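Local coordinates for binding domain (Hc) of Paraclostridial Mosquitocidal Protein 1 (Paraclostridium bifermentans, PDB 6HOX) that serves as the receptor-binding part of a clostridial neurotoxin that targets Anopheles mosquitoes, directing the toxin to host nerve cells, at residues F27-E32 / K61-N66; F93-P98 / I219-F224; E111-N116 / K124-D129; S162-R167 / D251-P256. One frame throughout, in Å; residues are numbered along the deposited sequence.

Overall arrangement
Contacts 1, 2 and 3 lie in the N-terminal, concanavalin-like half of the receptor-binding domain, and contact 4 ties it to the trefoil half. Strand 218-227 is common ground: it pairs with 93-96 in contact 2 and with strands 25-32 and 61-66 of contact 1, which closes before contact 2 opens (centres about 8 Å apart). Contact 3, centre about 13 Å from that of contact 2, belongs to the other sheet and is nested within the chain loop that contact 2 closes; Leu114, Ile125 and Leu127 pack on contact 2 across the sandwich. Contact 4, centre about 10 Å from that of contact 2, crosses it along the chain, so strand pairing and domain junction are interlocked.

Contact 1: F27-E32 / K61-N66; sequences FSLGVE and KTIRLN
Leu29 and Ile63 make the close part of this contact. CD1 of Ile63 reaches the fork of the leucine, 3.6 Å from Leu29 CG and 3.8 Å from Leu29 CD2, and the two side chains cross at about a right angle, so that a single methyl is set against the branch point. The isoleucine gets there by carrying CG1 opposite its own carbonyl carbon (chi1 -66°), with the outer methyl extended toward the leucine. Val31 continues the apolar seam with both of its methyls: CG2 lies 4.2 Å from Ile63 CG1 and looks onto the backbone carbonyl carbon of Thr62, while CG1 rests 3.8 Å from Lys61 CB. Strands 25-32 and 61-66 belong to the same antiparallel sheet of the concanavalin-like jelly-roll domain, yet they are not direct partners here. Their short axes run at 115° to each other, no backbone hydrogen bond joins them, and each pairs instead with strand 218-227; Ile36 of strand 35-38 packs on Leu29, Val31 and Ile63 alike. Toward the Lys61 end the packing gives way to polar and more exposed groups. There water 1 bridges the two backbones, accepting from Val31 N at 2.7 Å and lying 3.1 Å from Lys61 O, to which it can donate. Lys61 contributes little beyond CB: its chain bends at chi2 (-77°) and carries the ammonium away from the valine to a salt bridge with Asp56, leaving only the aliphatic root of the lysine against Val31.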
# COMPACT_ATOMS: atom_id res chain seq x y z
N PHE A 27 -0.01 13.17 20.05
CA PHE A 27 -0.81 11.96 20.09
C PHE A 27 -0.37 11.03 18.96
O PHE A 27 -0.21 11.48 17.84
CB PHE A 27 -2.30 12.29 19.92
CG PHE A 27 -3.22 11.10 19.96
CD1 PHE A 27 -3.53 10.49 21.16
CD2 PHE A 27 -3.76 10.58 18.78
CE1 PHE A 27 -4.37 9.39 21.18
CE2 PHE A 27 -4.61 9.48 18.81
CZ PHE A 27 -4.91 8.88 20.01
N SER A 28 -0.24 9.73 19.25
CA SER A 28 0.11 8.75 18.23
C SER A 28 -0.53 7.41 18.57
O SER A 28 -0.10 6.72 19.49
CB SER A 28 1.59 8.62 18.07
OG SER A 28 1.90 7.64 17.10
N LEU A 29 -1.53 7.02 17.77
CA LEU A 29 -2.30 5.83 18.05
C LEU A 29 -1.69 4.66 17.28
O LEU A 29 -1.57 4.70 16.06
CB LEU A 29 -3.75 6.06 17.61
CG LEU A 29 -4.69 4.88 17.79
CD1 LEU A 29 -4.94 4.59 19.25
CD2 LEU A 29 -6.00 5.13 17.06
N GLY A 30 -1.34 3.60 18.03
CA GLY A 30 -0.76 2.41 17.44
C GLY A 30 -0.81 1.25 18.41
O GLY A 30 -1.50 1.30 19.44
N VAL A 31 -0.07 0.20 18.06
CA VAL A 31 -0.01 -1.02 18.85
C VAL A 31 1.40 -1.14 19.39
O VAL A 31 2.35 -0.97 18.65
CB VAL A 31 -0.35 -2.26 18.00
CG1 VAL A 31 -0.13 -3.55 18.78
CG2 VAL A 31 -1.77 -2.19 17.45
N GLU A 32 1.52 -1.48 20.67
CA GLU A 32 2.80 -1.84 21.23
C GLU A 32 2.61 -2.96 22.24
O GLU A 32 1.75 -2.87 23.09
CB GLU A 32 3.43 -0.63 21.91
CG GLU A 32 4.91 -0.81 22.20
CD GLU A 32 5.35 0.13 23.30
OE1 GLU A 32 6.20 1.01 23.02
OE2 GLU A 32 4.82 -0.01 24.42
N LYS A 61 2.08 -4.87 14.11
CA LYS A 61 0.65 -5.02 14.22
C LYS A 61 -0.07 -3.68 13.95
O LYS A 61 0.48 -2.60 14.10
CB LYS A 61 0.29 -5.57 15.61
CG LYS A 61 0.94 -6.90 15.95
CD LYS A 61 0.26 -8.08 15.28
CE LYS A 61 0.80 -9.41 15.77
NZ LYS A 61 0.28 -10.56 14.97
N THR A 62 -1.34 -3.79 13.55
CA THR A 62 -2.16 -2.64 13.28
C THR A 62 -3.55 -2.85 13.88
O THR A 62 -4.01 -3.97 14.07
CB THR A 62 -2.21 -2.37 11.77
OG1 THR A 62 -2.82 -1.09 11.56
CG2 THR A 62 -2.95 -3.44 11.00
N ILE A 63 -4.23 -1.73 14.12
CA ILE A 63 -5.61 -1.72 14.52
C ILE A 63 -6.47 -2.08 13.31
O ILE A 63 -6.21 -1.64 12.18
CB ILE A 63 -5.98 -0.34 15.08
CG1 ILE A 63 -5.25 -0.06 16.39
CG2 ILE A 63 -7.50 -0.24 15.20
CD1 ILE A 63 -5.09 1.42 16.71
N ARG A 64 -7.51 -2.87 13.57
CA ARG A 64 -8.55 -3.16 12.62
C ARG A 64 -9.91 -2.80 13.24
O ARG A 64 -10.25 -3.27 14.33
CB ARG A 64 -8.52 -4.63 12.21
CG ARG A 64 -9.73 -5.06 11.39
CD ARG A 64 -9.66 -6.49 10.88
NE ARG A 64 -10.93 -6.93 10.30
CZ ARG A 64 -11.07 -7.89 9.39
NH1 ARG A 64 -10.01 -8.48 8.87
NH2 ARG A 64 -12.28 -8.26 9.02
N LEU A 65 -10.67 -1.95 12.53
CA LEU A 65 -12.03 -1.56 12.88
C LEU A 65 -13.01 -2.25 11.93
O LEU A 65 -12.89 -2.13 10.73
CB LEU A 65 -12.15 -0.04 12.73
CG LEU A 65 -11.31 0.80 13.69
CD1 LEU A 65 -11.53 2.29 13.42
CD2 LEU A 65 -11.66 0.49 15.13
N ASN A 66 -14.01 -2.92 12.51
CA ASN A 66 -15.05 -3.67 11.83
C ASN A 66 -16.36 -2.88 11.91
O ASN A 66 -16.45 -1.91 12.64
CB ASN A 66 -15.21 -5.08 12.43
CG ASN A 66 -13.98 -5.92 12.22
OD1 ASN A 66 -13.36 -5.86 11.16
ND2 ASN A 66 -13.59 -6.70 13.23
O HOH W 1 1.02 0.06 15.63

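Contact 2: F93-P98 / I219-F224; sequences FWIRVP and IRLDQF
Arg96 and Arg220 lie side by side with their guanidinium groups stacked, centres 3.9 Å apart and planes at 8°. Arg96 starts with CB 4.1 Å from Arg220 O, the acceptor for its own backbone N. Its CG, anti to the backbone N (chi1 -167°), begins an extended chain and comes near Arg220 NH2. CD lies over the face of the Arg220 guanidinium, 3.6 Å from Arg220 NH2. NE passes the same nitrogen but gives its proton to Asn164 O, CZ lies over Arg220 NH2, and NH1 ends 3.2 Å from Arg220 NH1, two donors in contact; the guanidinium also makes a cation-pi contact with Trp253. Arg220 folds back to meet it by bending at chi3, and water 2 accepts from Arg220 NE and donates to Arg96 O.

Beneath this pair the strands form antiparallel ladder rungs, hydrogen-bonded at Trp94-Asp222 and Arg96-Arg220 and non-hydrogen-bonded at Ile95-Leu221. On the opposite face, turned to the core of the jelly roll, Ile95 CG1 meets Ile219 CG2 at 3.7 Å, and Leu221 CD1 touches Phe93 CD2. A G1 bulge at Gln223 and Phe224, opposite Leu29, distorts the strand where the Phe93 and Phe224 rings lie nearly parallel but slid apart, centroids 5.5 Å apart.

Asp441, salt-bridged to Arg220 NH2 and more weakly paired at long range with Arg96 NH2, would probably balance the two stacked cations.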
# COMPACT_ATOMS: atom_id res chain seq x y z
N PHE A 93 -1.79 9.57 9.22
CA PHE A 93 -2.13 8.18 9.51
C PHE A 93 -1.90 7.30 8.28
O PHE A 93 -2.02 7.73 7.09
CB PHE A 93 -3.59 8.05 9.97
CG PHE A 93 -4.63 8.59 9.01
CD1 PHE A 93 -5.00 9.92 9.04
CD2 PHE A 93 -5.28 7.75 8.13
CE1 PHE A 93 -5.95 10.42 8.17
CE2 PHE A 93 -6.26 8.24 7.28
CZ PHE A 93 -6.58 9.58 7.29
N TRP A 94 -1.58 6.04 8.59
CA TRP A 94 -1.60 4.96 7.63
C TRP A 94 -2.99 4.35 7.63
O TRP A 94 -3.54 4.09 8.71
CB TRP A 94 -0.55 3.91 7.98
CG TRP A 94 0.84 4.30 7.59
CD1 TRP A 94 1.84 4.76 8.41
CD2 TRP A 94 1.40 4.24 6.27
NE1 TRP A 94 2.98 4.97 7.69
CE2 TRP A 94 2.75 4.66 6.37
CE3 TRP A 94 0.91 3.86 5.01
CZ2 TRP A 94 3.58 4.74 5.26
CZ3 TRP A 94 1.75 3.91 3.92
CH2 TRP A 94 3.07 4.34 4.05
N ILE A 95 -3.54 4.13 6.44
CA ILE A 95 -4.84 3.53 6.26
C ILE A 95 -4.76 2.46 5.17
O ILE A 95 -4.07 2.62 4.16
CB ILE A 95 -5.91 4.60 5.95
CG1 ILE A 95 -7.31 4.06 6.26
CG2 ILE A 95 -5.80 5.11 4.52
CD1 ILE A 95 -8.42 5.08 6.09
N ARG A 96 -5.48 1.36 5.41
CA ARG A 96 -5.69 0.35 4.41
C ARG A 96 -7.19 0.09 4.34
O ARG A 96 -7.77 -0.45 5.29
CB ARG A 96 -4.90 -0.91 4.74
CG ARG A 96 -4.82 -1.92 3.60
CD ARG A 96 -4.03 -3.15 4.00
NE ARG A 96 -4.02 -4.18 2.97
CZ ARG A 96 -3.49 -5.39 3.14
NH1 ARG A 96 -3.08 -5.78 4.33
NH2 ARG A 96 -3.39 -6.23 2.12
N VAL A 97 -7.79 0.52 3.23
CA VAL A 97 -9.19 0.39 2.94
C VAL A 97 -9.39 -0.70 1.90
O VAL A 97 -8.73 -0.66 0.86
CB VAL A 97 -9.76 1.71 2.42
CG1 VAL A 97 -11.24 1.60 2.09
CG2 VAL A 97 -9.48 2.86 3.38
N PRO A 98 -10.34 -1.65 2.10
CA PRO A 98 -10.54 -2.75 1.15
C PRO A 98 -10.80 -2.24 -0.27
O PRO A 98 -11.37 -1.16 -0.45
CB PRO A 98 -11.76 -3.50 1.72
CG PRO A 98 -11.65 -3.23 3.20
CD PRO A 98 -11.24 -1.77 3.26
N ILE A 219 -11.60 -1.49 8.28
CA ILE A 219 -10.48 -0.62 7.96
C ILE A 219 -9.31 -1.00 8.87
O ILE A 219 -9.51 -1.33 10.02
CB ILE A 219 -10.88 0.86 8.15
CG1 ILE A 219 -12.09 1.24 7.30
CG2 ILE A 219 -9.70 1.77 7.90
CD1 ILE A 219 -11.83 1.27 5.83
N ARG A 220 -8.10 -0.92 8.33
CA ARG A 220 -6.90 -1.04 9.13
C ARG A 220 -6.24 0.34 9.19
O ARG A 220 -6.13 1.04 8.17
CB ARG A 220 -6.03 -2.18 8.59
CG ARG A 220 -6.65 -3.54 8.85
CD ARG A 220 -6.13 -4.66 7.97
NE ARG A 220 -6.63 -4.58 6.62
CZ ARG A 220 -6.42 -5.50 5.69
NH1 ARG A 220 -5.73 -6.60 5.99
NH2 ARG A 220 -6.91 -5.33 4.47
N LEU A 221 -5.83 0.72 10.40
CA LEU A 221 -5.42 2.09 10.73
C LEU A 221 -4.19 2.03 11.65
O LEU A 221 -4.20 1.30 12.65
CB LEU A 221 -6.62 2.77 11.39
CG LEU A 221 -6.56 4.28 11.58
CD1 LEU A 221 -6.64 5.02 10.24
CD2 LEU A 221 -7.68 4.74 12.51
N ASP A 222 -3.14 2.79 11.32
CA ASP A 222 -1.91 2.75 12.07
C ASP A 222 -1.25 4.14 12.11
O ASP A 222 -1.31 4.91 11.16
CB ASP A 222 -0.96 1.67 11.54
CG ASP A 222 0.15 1.31 12.53
OD1 ASP A 222 -0.11 1.44 13.76
OD2 ASP A 222 1.26 0.94 12.08
N GLN A 223 -0.58 4.43 13.22
CA GLN A 223 0.17 5.67 13.42
C GLN A 223 -0.75 6.87 13.13
O GLN A 223 -0.39 7.76 12.34
CB GLN A 223 1.43 5.70 12.55
CG GLN A 223 2.36 4.50 12.73
CD GLN A 223 2.92 4.43 14.13
OE1 GLN A 223 2.71 3.47 14.87
NE2 GLN A 223 3.60 5.48 14.54
N PHE A 224 -1.93 6.90 13.76
CA PHE A 224 -2.76 8.06 13.69
C PHE A 224 -2.20 9.09 14.67
O PHE A 224 -2.29 8.94 15.90
CB PHE A 224 -4.23 7.75 13.95
CG PHE A 224 -5.16 8.92 13.74
CD1 PHE A 224 -5.25 9.93 14.69
CD2 PHE A 224 -5.95 9.00 12.60
CE1 PHE A 224 -6.13 10.99 14.51
CE2 PHE A 224 -6.82 10.06 12.42
CZ PHE A 224 -6.90 11.06 13.36
O HOH W 2 -8.66 -3.08 5.57

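Contact 3: E111-N116 / K124-D129; sequences EYDLVN and KISLKD
A classic beta bulge interrupts this antiparallel pairing, with Leu114 and Val115 both set opposite Ile125. The carbonyl oxygen of Ile125 accepts two bonds, from Leu114 N at 2.9 Å and from Val115 N at 3.1 Å, and Ile125 N returns a bond to Val115 O. The extra residue shifts the register by one as the chain turns a corner, and on the N-terminal side of the bulge Tyr112 and Leu127 exchange a regular pair of backbone bonds. Tyr112 CG sits between the backbone N and the carbonyl carbon (chi1 58°), which lays one face of the ring over Leu127: CB of the leucine lies 4.3 Å from the ring centroid, 23° off the normal, in a CH-pi contact offset toward the rim, and CD1 touches Tyr112 CE1. The tyrosine hydroxyl is bonded to Gln217.

This is the second sheet of the jelly-roll sandwich, and Leu114, Val115, Ile125 and Leu127 turn inward to strands 89-96 and 218-227. The other side is polar. Lys124, bent at chi3 (66°), brings NZ to the syn side of Asp113 OD1, a salt bridge of 2.9 Å somewhat out of the carboxylate plane. Asn116 ND2 meets Asp113 OD2 from above that plane at 2.9 Å, its OD1 accepts from Met118 N, and its amide lies alongside the lysine tail. Water 3 donates to Asp113 OD1 and is hydrogen-bonded to Ser126 OG. Glu111 rests its CG on Lys128 CD, and its carboxylate forms a salt bridge with Arg135.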
# COMPACT_ATOMS: atom_id res chain seq x y z
N GLU A 111 -21.47 9.46 2.32
CA GLU A 111 -20.29 9.65 3.19
C GLU A 111 -20.52 8.85 4.48
O GLU A 111 -21.57 8.96 5.05
CB GLU A 111 -20.11 11.08 3.71
CG GLU A 111 -19.54 12.05 2.73
CD GLU A 111 -19.16 13.40 3.34
OE1 GLU A 111 -18.93 13.46 4.57
OE2 GLU A 111 -19.06 14.37 2.58
N TYR A 112 -19.51 8.13 4.96
CA TYR A 112 -19.59 7.56 6.30
C TYR A 112 -18.29 7.80 7.07
O TYR A 112 -17.21 7.92 6.48
CB TYR A 112 -20.05 6.10 6.25
CG TYR A 112 -19.20 5.14 5.45
CD1 TYR A 112 -18.08 4.52 5.99
CD2 TYR A 112 -19.55 4.81 4.15
CE1 TYR A 112 -17.32 3.62 5.25
CE2 TYR A 112 -18.80 3.91 3.40
CZ TYR A 112 -17.69 3.31 3.95
OH TYR A 112 -16.99 2.42 3.18
N ASP A 113 -18.43 7.86 8.40
CA ASP A 113 -17.37 8.25 9.33
C ASP A 113 -16.32 7.15 9.44
O ASP A 113 -16.62 5.94 9.36
CB ASP A 113 -17.91 8.50 10.74
CG ASP A 113 -18.89 9.66 10.89
OD1 ASP A 113 -18.99 10.47 9.95
OD2 ASP A 113 -19.54 9.73 11.96
N LEU A 114 -15.08 7.58 9.63
CA LEU A 114 -14.01 6.74 10.09
C LEU A 114 -13.46 7.27 11.43
O LEU A 114 -13.26 6.51 12.38
CB LEU A 114 -12.92 6.72 9.02
CG LEU A 114 -11.72 5.85 9.35
CD1 LEU A 114 -12.15 4.41 9.63
CD2 LEU A 114 -10.70 5.89 8.23
N VAL A 115 -13.16 8.58 11.46
CA VAL A 115 -12.68 9.26 12.64
C VAL A 115 -13.48 10.56 12.76
O VAL A 115 -13.53 11.33 11.82
CB VAL A 115 -11.17 9.56 12.58
CG1 VAL A 115 -10.67 10.07 13.93
CG2 VAL A 115 -10.34 8.37 12.11
N ASN A 116 -14.08 10.78 13.93
CA ASN A 116 -15.12 11.79 14.09
C ASN A 116 -14.82 12.60 15.35
O ASN A 116 -14.68 12.04 16.43
CB ASN A 116 -16.50 11.15 14.05
CG ASN A 116 -17.61 12.15 14.25
OD1 ASN A 116 -17.51 13.01 15.11
ND2 ASN A 116 -18.67 12.06 13.46
N LYS A 124 -14.11 15.89 10.86
CA LYS A 124 -14.17 14.46 10.70
C LYS A 124 -13.43 14.01 9.44
O LYS A 124 -13.22 14.77 8.50
CB LYS A 124 -15.62 13.98 10.64
CG LYS A 124 -16.44 14.50 9.47
CD LYS A 124 -17.73 13.74 9.30
CE LYS A 124 -18.68 13.95 10.46
NZ LYS A 124 -19.96 13.24 10.23
N ILE A 125 -13.05 12.73 9.47
CA ILE A 125 -12.47 11.99 8.36
C ILE A 125 -13.48 10.91 7.99
O ILE A 125 -13.87 10.11 8.86
CB ILE A 125 -11.11 11.40 8.74
CG1 ILE A 125 -10.07 12.47 9.03
CG2 ILE A 125 -10.61 10.44 7.68
CD1 ILE A 125 -8.89 12.01 9.89
N SER A 126 -13.92 10.93 6.72
CA SER A 126 -14.94 10.06 6.18
C SER A 126 -14.46 9.37 4.90
O SER A 126 -13.47 9.76 4.30
CB SER A 126 -16.22 10.81 5.91
OG SER A 126 -16.69 11.38 7.12
N LEU A 127 -15.22 8.35 4.50
CA LEU A 127 -15.07 7.69 3.23
C LEU A 127 -16.32 7.94 2.41
O LEU A 127 -17.42 8.00 2.95
CB LEU A 127 -14.85 6.20 3.47
CG LEU A 127 -13.57 5.83 4.22
CD1 LEU A 127 -13.53 4.34 4.56
CD2 LEU A 127 -12.34 6.23 3.41
N LYS A 128 -16.11 8.07 1.09
CA LYS A 128 -17.17 8.28 0.13
C LYS A 128 -16.74 7.80 -1.26
O LYS A 128 -15.76 8.29 -1.81
CB LYS A 128 -17.50 9.77 0.05
CG LYS A 128 -18.65 10.11 -0.88
CD LYS A 128 -18.89 11.59 -1.04
CE LYS A 128 -20.23 11.89 -1.67
NZ LYS A 128 -20.42 13.34 -1.84
N ASP A 129 -17.47 6.84 -1.83
CA ASP A 129 -17.25 6.42 -3.23
C ASP A 129 -15.76 6.15 -3.47
O ASP A 129 -15.16 6.72 -4.38
CB ASP A 129 -17.72 7.49 -4.21
CG ASP A 129 -19.19 7.79 -4.06
OD1 ASP A 129 -19.95 6.86 -3.71
OD2 ASP A 129 -19.57 8.97 -4.27
O HOH W 3 -19.41 10.57 7.44

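Contact 4: S162-R167 / D251-P256; sequences SSNIWR and DFWGEP
Asn164 ND2 sits over one face of the Trp253 indole, 3.7 Å above its plane and offset toward the rim, while the neighbouring Phe252 puts CD2 over the opposite face. The amide plane is turned 64° from the ring, and Asn164 O stands 3.2 Å from Trp253 CE3. Ile165 adds the apolar part, crossing Trp253 at about a right angle and reaching Phe252 CE2 with CD1.

Two hydrogen bonds join the loops. Trp166 N donates to Trp253 O at 2.9 Å, and Trp166 NE1 gives a nearly straight bond of 2.8 Å to the anti lone pair of Glu255 OE2, with ring and carboxylate only 24° from coplanar. With CG opposite its carbonyl carbon (chi1 -55°) and the chain beyond extended, Glu255 carries OE2 to the indole. Asp251 to Gly254 form a type I turn; Asp251 OD1 accepts from Glu255 N, and Gly254 lies close beside Trp166.

Here the concanavalin-like half meets the trefoil half of the receptor-binding domain. Asn164 ND2 and Trp253 NE1 find further partners in Asp441 and Ser439. The Ser439 bond would hold the Trp253 ring alone, whereas the two Trp166 bonds cross the junction and, being directional, probably fix how the halves are set.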
# COMPACT_ATOMS: atom_id res chain seq x y z
N SER A 162 -9.65 3.14 -1.93
CA SER A 162 -10.30 1.85 -1.83
C SER A 162 -9.64 0.86 -2.79
O SER A 162 -10.25 0.44 -3.78
CB SER A 162 -11.79 1.98 -2.07
OG SER A 162 -12.35 2.78 -1.04
N SER A 163 -8.40 0.49 -2.45
CA SER A 163 -7.49 -0.29 -3.29
C SER A 163 -6.95 -1.52 -2.55
O SER A 163 -6.30 -2.38 -3.18
CB SER A 163 -6.34 0.59 -3.67
OG SER A 163 -5.64 0.99 -2.52
N ASN A 164 -7.12 -1.54 -1.22
CA ASN A 164 -6.52 -2.50 -0.29
C ASN A 164 -5.00 -2.33 -0.17
O ASN A 164 -4.33 -3.21 0.42
CB ASN A 164 -6.82 -3.95 -0.66
CG ASN A 164 -6.79 -4.87 0.54
OD1 ASN A 164 -7.20 -4.47 1.63
ND2 ASN A 164 -6.30 -6.09 0.36
N ILE A 165 -4.46 -1.21 -0.65
CA ILE A 165 -3.04 -0.88 -0.55
C ILE A 165 -2.86 0.14 0.58
O ILE A 165 -3.62 1.08 0.70
CB ILE A 165 -2.49 -0.36 -1.89
CG1 ILE A 165 -2.67 -1.38 -3.01
CG2 ILE A 165 -1.02 0.04 -1.77
CD1 ILE A 165 -2.57 -0.80 -4.39
N TRP A 166 -1.82 -0.04 1.40
CA TRP A 166 -1.47 0.92 2.48
C TRP A 166 -1.19 2.31 1.89
O TRP A 166 -0.29 2.44 1.05
CB TRP A 166 -0.27 0.43 3.29
CG TRP A 166 -0.62 -0.60 4.32
CD1 TRP A 166 -0.39 -1.94 4.28
CD2 TRP A 166 -1.25 -0.34 5.59
NE1 TRP A 166 -0.83 -2.53 5.43
CE2 TRP A 166 -1.35 -1.57 6.26
CE3 TRP A 166 -1.71 0.82 6.23
CZ2 TRP A 166 -1.92 -1.69 7.52
CZ3 TRP A 166 -2.27 0.71 7.49
CH2 TRP A 166 -2.38 -0.53 8.12
N ARG A 167 -1.93 3.32 2.35
CA ARG A 167 -1.77 4.71 1.96
C ARG A 167 -1.47 5.56 3.20
O ARG A 167 -2.07 5.36 4.26
CB ARG A 167 -3.06 5.28 1.34
CG ARG A 167 -3.61 4.51 0.15
CD ARG A 167 -2.65 4.42 -1.02
NE ARG A 167 -3.37 3.94 -2.19
CZ ARG A 167 -2.84 3.33 -3.25
NH1 ARG A 167 -1.53 3.12 -3.35
NH2 ARG A 167 -3.66 2.92 -4.21
N ASP A 251 5.82 -5.98 -0.27
CA ASP A 251 4.85 -6.61 -1.13
C ASP A 251 3.92 -5.54 -1.72
O ASP A 251 4.03 -4.35 -1.43
CB ASP A 251 4.09 -7.74 -0.41
CG ASP A 251 3.12 -7.32 0.68
OD1 ASP A 251 2.69 -6.14 0.68
OD2 ASP A 251 2.80 -8.20 1.51
N PHE A 252 3.05 -6.00 -2.62
CA PHE A 252 2.14 -5.21 -3.41
C PHE A 252 1.26 -4.31 -2.52
O PHE A 252 0.88 -3.20 -2.96
CB PHE A 252 1.28 -6.17 -4.23
CG PHE A 252 0.29 -5.50 -5.14
CD1 PHE A 252 0.68 -5.06 -6.40
CD2 PHE A 252 -1.01 -5.27 -4.72
CE1 PHE A 252 -0.22 -4.43 -7.23
CE2 PHE A 252 -1.91 -4.64 -5.55
CZ PHE A 252 -1.52 -4.23 -6.81
N TRP A 253 0.92 -4.80 -1.32
CA TRP A 253 0.04 -4.12 -0.39
C TRP A 253 0.79 -3.04 0.41
O TRP A 253 0.13 -2.21 1.06
CB TRP A 253 -0.62 -5.10 0.57
CG TRP A 253 -1.32 -6.27 -0.06
CD1 TRP A 253 -1.08 -7.59 0.23
CD2 TRP A 253 -2.38 -6.26 -1.02
NE1 TRP A 253 -1.92 -8.39 -0.48
CE2 TRP A 253 -2.74 -7.61 -1.25
CE3 TRP A 253 -3.10 -5.25 -1.69
CZ2 TRP A 253 -3.74 -7.97 -2.16
CZ3 TRP A 253 -4.08 -5.61 -2.59
CH2 TRP A 253 -4.40 -6.96 -2.81
N GLY A 254 2.14 -3.11 0.44
CA GLY A 254 2.97 -2.19 1.23
C GLY A 254 3.46 -2.77 2.55
O GLY A 254 4.01 -2.01 3.39
N GLU A 255 3.29 -4.08 2.74
CA GLU A 255 3.75 -4.83 3.91
C GLU A 255 5.11 -5.45 3.62
O GLU A 255 5.53 -5.55 2.47
CB GLU A 255 2.69 -5.83 4.33
CG GLU A 255 1.35 -5.14 4.57
CD GLU A 255 0.40 -5.88 5.48
OE1 GLU A 255 0.47 -7.12 5.55
OE2 GLU A 255 -0.43 -5.20 6.12
N PRO A 256 5.91 -5.78 4.65
CA PRO A 256 7.25 -6.31 4.43
C PRO A 256 7.23 -7.58 3.56
O PRO A 256 6.37 -8.44 3.75
CB PRO A 256 7.77 -6.58 5.84
CG PRO A 256 6.98 -5.60 6.70
CD PRO A 256 5.60 -5.59 6.08